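Local structure of outer surface protein (Bacillus cereus ATCC 14579, 1X7F) at residues E282-A287 with N359-I364; V294-I299 with R305-R310. The protein is of unknown function but probably acts as a 6-phospho-N-acetylmuramidase, cleaving 6-phospho-N-acetylmuramic acid glycosides from cell-wall turnover. All blocks are in the same frame, centred on the assembly; numbering follows the deposited sequence. Where two conformers were deposited one is given.

Interaction 1. Residues E282-A287 with N359-I364; sequences EVEKRA and NIVGTI
E284, on the helical segment 282-287, lies with its long side chain obliquely across V361 on strand segment 359-364, and its carboxylate ends beside N359. The two backbones come closest at this same pair, with the CA atoms of E284 and V361 6.7 Å apart. From E284 CB, which sits 3.8 Å from V361 CG2 and also touches V361 CG1, the chain turns so that CG stands anti to the carbonyl carbon (chi1 -76°). Beyond CG it runs extended over the valine. E284 CG is 3.9 Å from V361 CG2, and E284 CD is 3.8 Å from the same methyl, which E284 OE1 also touches. The methyl V361 CG2 gives the aliphatic part of the glutamate a compact apolar surface. At the tip, E284 OE2 approaches N359 OD1 to 3.4 Å. Both are acceptors, so this is mere proximity, and the carboxylate and amide planes stand 73° apart. The buried carboxylate finds its partners outside the two segments, and R321 probably balances its charge: OE1 forms a salt bridge with R321 and accepts the backbone N-H of T281, the bond that a glutamate in the first turn makes in a capping box. R321 also donates to the carbonyl oxygen of I360, linking helix start and strand. V361 and G362 together face V331 in a classic beta bulge. The helix lies against the mixed sheet, where V361 also touches F276 of strand 270-276 and I333 of strand 330-334, while V283, R286 and A287 touch Y313 of helix 309-313.

Interaction 2. Residues V294-I299 with R305-R310; sequences VRRGDI and RSTEVR
The backbones of V294-R296 and R305-T307 pass close to each other, with the CA atoms of R295 and S306 5.4 Å apart, yet a single direct hydrogen bond joins them. R296 N donates to R305 O over 3.2 Å, with an angle of 172° at the hydrogen. Two residues before R296, V294 O comes 3.4 Å from that same R305 O, two acceptors that cannot pair. A water donates to V294 O and accepts from T307 N, so it bridges the two where the backbones do not bond directly.

Among the side chains R296 carries most of the contact. With CG anti to the backbone N (chi1 -156°), its chain reaches over T307 and crosses it at about a right angle. R296 CD lies 3.3 Å from T307 OG1, and the methyl T307 CG2 is 3.7 Å from R296 NH1. Threonine fits here because its two branches meet different parts of the arginine. The bend at chi3 brings R296 NE to D298 OD1, 2.8 Å away and in the guanidinium plane, a hydrogen bond within a salt bridge, accepted on the syn lone pair of D298 OD1; D298 itself centres an inverse gamma turn. R305 runs alongside R296 in the same direction, and R296 NH2 lies only 3.1 Å from R305 NH1, with the guanidinium planes 72° apart. The like charges are probably eased by D298 on one arginine and E344, a salt-bridge partner of R305 NH2, on the other. A shared water accepts from R296 NH2 and, weakly, from R305 NH2. Strands 293-294 and 303-306 are the outermost two of the mixed sheet, so their meeting, partly through water, is consistent with a sheet curled into a barrel-like form whose seam is only loosely bonded.

From the N terminus, the chain passes through the parallel-stranded part before entering the C-terminal region that holds both contacts. After strand 270-276 comes helix 282-289, followed by strand 293-294 and the loop that returns to strand 303-306. Interaction 2 closes this short excursion and brings together the two outermost strands of the mixed sheet. The chain then runs through helix 309-313 and further strands to 358-364, where interaction 1 closes a much longer loop, so interaction 2 is nested inside it. The centres lie about 16 Å apart, and the two meet where A287 O packs against V309 CG2. Interaction 1 joins helix to an inner strand; interaction 2 joins the sheet's margins.

Interaction 1. Residues E282-A287 with N359-I364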
loop_
_atom_site.group_PDB
_atom_site.type_symbol
_atom_site.label_atom_id
_atom_site.label_comp_id
_atom_site.label_asym_id
_atom_site.label_seq_id
_atom_site.Cartn_x
_atom_site.Cartn_y
_atom_site.Cartn_z
ATOM N N GLU A 282 -17.960 4.623 27.037
ATOM C CA GLU A 282 -18.326 3.492 26.203
ATOM C C GLU A 282 -19.092 3.889 24.947
ATOM O O GLU A 282 -18.872 3.319 23.882
ATOM C CB GLU A 282 -19.131 2.457 27.010
ATOM C CG GLU A 282 -18.293 1.650 27.997
ATOM C CD GLU A 282 -16.994 1.136 27.391
ATOM O OE1 GLU A 282 -15.912 1.512 27.896
ATOM O OE2 GLU A 282 -17.039 0.377 26.396
ATOM N N VAL A 283 -19.990 4.857 25.073
ATOM C CA VAL A 283 -20.781 5.292 23.937
ATOM C C VAL A 283 -19.909 6.070 22.933
ATOM O O VAL A 283 -20.093 5.948 21.730
ATOM C CB VAL A 283 -22.047 6.091 24.374
ATOM C CG1 VAL A 283 -21.669 7.408 25.023
ATOM C CG2 VAL A 283 -22.964 6.350 23.187
ATOM N N GLU A 284 -18.951 6.842 23.439
ATOM C CA GLU A 284 -18.006 7.567 22.587
ATOM C C GLU A 284 -17.123 6.592 21.807
ATOM O O GLU A 284 -16.878 6.800 20.626
ATOM C CB GLU A 284 -17.146 8.545 23.410
ATOM C CG GLU A 284 -17.886 9.802 23.823
ATOM C CD GLU A 284 -17.201 10.590 24.936
ATOM O OE1 GLU A 284 -16.132 10.165 25.441
ATOM O OE2 GLU A 284 -17.748 11.650 25.311
ATOM N N LYS A 285 -16.669 5.530 22.471
ATOM C CA LYS A 285 -15.879 4.488 21.821
ATOM C C LYS A 285 -16.684 3.698 20.780
ATOM O O LYS A 285 -16.148 3.348 19.749
ATOM C CB LYS A 285 -15.297 3.526 22.857
ATOM C CG LYS A 285 -14.260 4.147 23.783
ATOM C CD LYS A 285 -13.567 3.026 24.551
ATOM C CE LYS A 285 -12.671 3.559 25.653
ATOM N NZ LYS A 285 -11.821 2.461 26.205
ATOM N N ARG A 286 -17.962 3.426 21.058
ATOM C CA ARG A 286 -18.838 2.736 20.097
ATOM C C ARG A 286 -19.084 3.601 18.858
ATOM O O ARG A 286 -18.999 3.105 17.731
ATOM C CB ARG A 286 -20.175 2.339 20.749
ATOM C CG ARG A 286 -21.044 1.418 19.893
ATOM C CD ARG A 286 -22.454 1.094 20.455
ATOM N NE ARG A 286 -22.465 1.198 21.902
ATOM C CZ ARG A 286 -23.259 1.994 22.605
ATOM N NH1 ARG A 286 -24.191 2.738 22.014
ATOM N NH2 ARG A 286 -23.137 2.006 23.922
ATOM N N ALA A 287 -19.380 4.885 19.072
ATOM C CA ALA A 287 -19.531 5.852 17.975
ATOM C C ALA A 287 -18.283 5.873 17.096
ATOM O O ALA A 287 -18.370 5.990 15.891
ATOM C CB ALA A 287 -19.805 7.258 18.522
ATOM N N ASN A 359 -16.347 17.179 23.282
ATOM C CA ASN A 359 -15.489 16.345 24.133
ATOM C C ASN A 359 -14.357 15.744 23.293
ATOM O O ASN A 359 -14.596 15.299 22.168
ATOM C CB ASN A 359 -16.296 15.207 24.773
ATOM C CG ASN A 359 -17.282 15.684 25.847
ATOM O OD1 ASN A 359 -18.121 14.902 26.285
ATOM N ND2 ASN A 359 -17.188 16.948 26.273
ATOM N N ILE A 360 -13.129 15.721 23.804
ATOM C CA ILE A 360 -12.071 14.975 23.084
ATOM C C ILE A 360 -12.170 13.488 23.429
ATOM O O ILE A 360 -12.268 13.124 24.598
ATOM C CB ILE A 360 -10.609 15.506 23.335
ATOM C CG1 ILE A 360 -9.611 14.602 22.575
ATOM C CG2 ILE A 360 -10.278 15.569 24.852
ATOM C CD1 ILE A 360 -8.168 15.049 22.607
ATOM N N VAL A 361 -12.127 12.641 22.405
ATOM C CA VAL A 361 -12.373 11.202 22.568
ATOM C C VAL A 361 -11.073 10.409 22.437
ATOM O O VAL A 361 -10.834 9.465 23.188
ATOM C CB VAL A 361 -13.465 10.720 21.567
ATOM C CG1 VAL A 361 -13.533 9.212 21.482
ATOM C CG2 VAL A 361 -14.833 11.264 21.988
ATOM N N GLY A 362 -10.224 10.819 21.492
ATOM C CA GLY A 362 -8.955 10.171 21.253
ATOM C C GLY A 362 -8.129 10.904 20.225
ATOM O O GLY A 362 -8.423 12.047 19.870
ATOM N N THR A 363 -7.059 10.256 19.768
ATOM C CA THR A 363 -6.194 10.833 18.749
ATOM C C THR A 363 -5.817 9.753 17.747
ATOM O O THR A 363 -5.575 8.606 18.122
ATOM C CB THR A 363 -4.885 11.418 19.334
ATOM O OG1 THR A 363 -4.248 10.446 20.178
ATOM C CG2 THR A 363 -5.126 12.633 20.234
ATOM N N ILE A 364 -5.779 10.132 16.474
ATOM C CA ILE A 364 -5.220 9.276 15.442
ATOM C C ILE A 364 -3.711 9.191 15.675
ATOM O O ILE A 364 -3.074 10.192 15.994
ATOM C CB ILE A 364 -5.527 9.852 14.026
ATOM C CG1 ILE A 364 -7.046 10.030 13.794
ATOM C CG2 ILE A 364 -4.802 9.028 12.908
ATOM C CD1 ILE A 364 -7.924 8.834 14.192
#

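Interaction 2. Residues V294-I299 with R305-R310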
loop_
_atom_site.group_PDB
_atom_site.type_symbol
_atom_site.label_atom_id
_atom_site.label_comp_id
_atom_site.label_asym_id
_atom_site.label_seq_id
_atom_site.Cartn_x
_atom_site.Cartn_y
_atom_site.Cartn_z
ATOM N N VAL A 294 -18.381 8.403 7.128
ATOM C CA VAL A 294 -18.339 9.009 5.805
ATOM C C VAL A 294 -18.085 10.488 6.046
ATOM O O VAL A 294 -18.767 11.097 6.869
ATOM C CB VAL A 294 -19.667 8.817 5.008
ATOM C CG1 VAL A 294 -19.615 9.566 3.663
ATOM C CG2 VAL A 294 -19.956 7.347 4.775
ATOM N N ARG A 295 -17.077 11.049 5.375
ATOM C CA ARG A 295 -16.895 12.500 5.368
ATOM C C ARG A 295 -17.998 13.104 4.516
ATOM O O ARG A 295 -18.079 12.823 3.316
ATOM C CB ARG A 295 -15.527 12.892 4.802
ATOM C CG ARG A 295 -15.199 14.378 4.991
ATOM C CD ARG A 295 -13.798 14.807 4.532
ATOM N NE ARG A 295 -13.518 16.197 4.921
ATOM C CZ ARG A 295 -12.462 16.900 4.517
ATOM N NH1 ARG A 295 -12.305 18.149 4.929
ATOM N NH2 ARG A 295 -11.562 16.359 3.703
ATOM N N ARG A 296 -18.858 13.915 5.129
ATOM C CA ARG A 296 -19.907 14.576 4.348
ATOM C C ARG A 296 -19.284 15.421 3.231
ATOM O O ARG A 296 -18.341 16.202 3.472
ATOM C CB ARG A 296 -20.871 15.401 5.214
ATOM C CG ARG A 296 -22.247 15.577 4.537
ATOM C CD ARG A 296 -23.303 16.265 5.390
ATOM N NE ARG A 296 -23.054 17.704 5.548
ATOM C CZ ARG A 296 -23.606 18.475 6.481
ATOM N NH1 ARG A 296 -24.435 17.963 7.383
ATOM N NH2 ARG A 296 -23.327 19.767 6.515
ATOM N N GLY A 297 -19.819 15.245 2.030
ATOM C CA GLY A 297 -19.283 15.830 0.813
ATOM C C GLY A 297 -19.069 17.332 0.735
ATOM O O GLY A 297 -18.172 17.776 0.010
ATOM N N ASP A 298 -19.881 18.116 1.443
ATOM C CA ASP A 298 -19.629 19.557 1.551
ATOM C C ASP A 298 -18.629 19.826 2.681
ATOM O O ASP A 298 -18.991 20.099 3.837
ATOM C CB ASP A 298 -20.932 20.353 1.705
ATOM C CG ASP A 298 -21.729 19.970 2.951
ATOM O OD1 ASP A 298 -21.497 18.884 3.521
ATOM O OD2 ASP A 298 -22.610 20.706 3.429
ATOM N N ILE A 299 -17.356 19.734 2.319
ATOM C CA ILE A 299 -16.269 19.695 3.279
ATOM C C ILE A 299 -15.947 21.035 3.949
ATOM O O ILE A 299 -16.318 22.101 3.469
ATOM C CB ILE A 299 -14.995 19.128 2.597
ATOM C CG1 ILE A 299 -14.497 20.078 1.500
ATOM C CG2 ILE A 299 -15.244 17.679 2.066
ATOM C CD1 ILE A 299 -13.126 19.712 0.914
ATOM N N ARG A 305 -16.083 15.751 9.180
ATOM C CA ARG A 305 -17.364 15.651 9.879
ATOM C C ARG A 305 -18.074 14.356 9.504
ATOM O O ARG A 305 -18.447 14.153 8.338
ATOM C CB ARG A 305 -18.292 16.812 9.522
ATOM C CG ARG A 305 -17.716 18.211 9.748
ATOM C CD ARG A 305 -18.698 19.330 9.377
ATOM N NE ARG A 305 -19.902 19.330 10.219
ATOM C CZ ARG A 305 -21.062 19.868 9.865
ATOM N NH1 ARG A 305 -21.184 20.465 8.683
ATOM N NH2 ARG A 305 -22.112 19.817 10.689
ATOM N N SER A 306 -18.280 13.503 10.499
ATOM C CA SER A 306 -19.031 12.272 10.317
ATOM C C SER A 306 -20.460 12.522 10.815
ATOM O O SER A 306 -20.784 12.285 11.982
ATOM C CB SER A 306 -18.337 11.128 11.072
ATOM O OG SER A 306 -19.003 9.893 10.864
ATOM N N THR A 307 -21.310 13.016 9.917
ATOM C CA THR A 307 -22.610 13.584 10.301
ATOM C C THR A 307 -23.739 12.585 10.474
ATOM O O THR A 307 -24.663 12.836 11.241
ATOM C CB THR A 307 -23.052 14.702 9.325
ATOM O OG1 THR A 307 -22.971 14.218 7.973
ATOM C CG2 THR A 307 -22.082 15.913 9.393
ATOM N N GLU A 308 -23.666 11.465 9.761
ATOM C CA GLU A 308 -24.635 10.378 9.927
ATOM C C GLU A 308 -24.583 9.711 11.310
ATOM O O GLU A 308 -25.562 9.137 11.755
ATOM C CB GLU A 308 -24.469 9.326 8.823
ATOM C CG GLU A 308 -24.736 9.843 7.416
ATOM C CD GLU A 308 -26.207 10.160 7.179
ATOM O OE1 GLU A 308 -27.015 9.211 6.994
ATOM O OE2 GLU A 308 -26.556 11.367 7.174
ATOM N N VAL A 309 -23.445 9.805 11.985
ATOM C CA VAL A 309 -23.268 9.258 13.337
ATOM C C VAL A 309 -24.208 9.879 14.370
ATOM O O VAL A 309 -24.717 9.174 15.244
ATOM C CB VAL A 309 -21.774 9.381 13.814
ATOM C CG1 VAL A 309 -21.649 9.530 15.327
ATOM C CG2 VAL A 309 -20.979 8.188 13.340
ATOM N N ARG A 310 -24.455 11.187 14.258
ATOM C CA ARG A 310 -25.235 11.921 15.265
ATOM C C ARG A 310 -26.742 11.671 15.223
ATOM O O ARG A 310 -27.474 12.139 16.092
ATOM C CB ARG A 310 -24.931 13.429 15.228
ATOM C CG ARG A 310 -25.668 14.224 14.169
ATOM C CD ARG A 310 -25.140 15.637 13.981
ATOM N NE ARG A 310 -25.339 16.089 12.605
ATOM C CZ ARG A 310 -26.316 16.895 12.206
ATOM N NH1 ARG A 310 -27.196 17.375 13.073
ATOM N NH2 ARG A 310 -26.405 17.237 10.930
HETATM O O HOH W 1 -20.881 9.483 9.201
HETATM O O HOH W 2 -21.229 12.007 7.258
HETATM O O HOH W 3 -24.350 21.550 8.816
#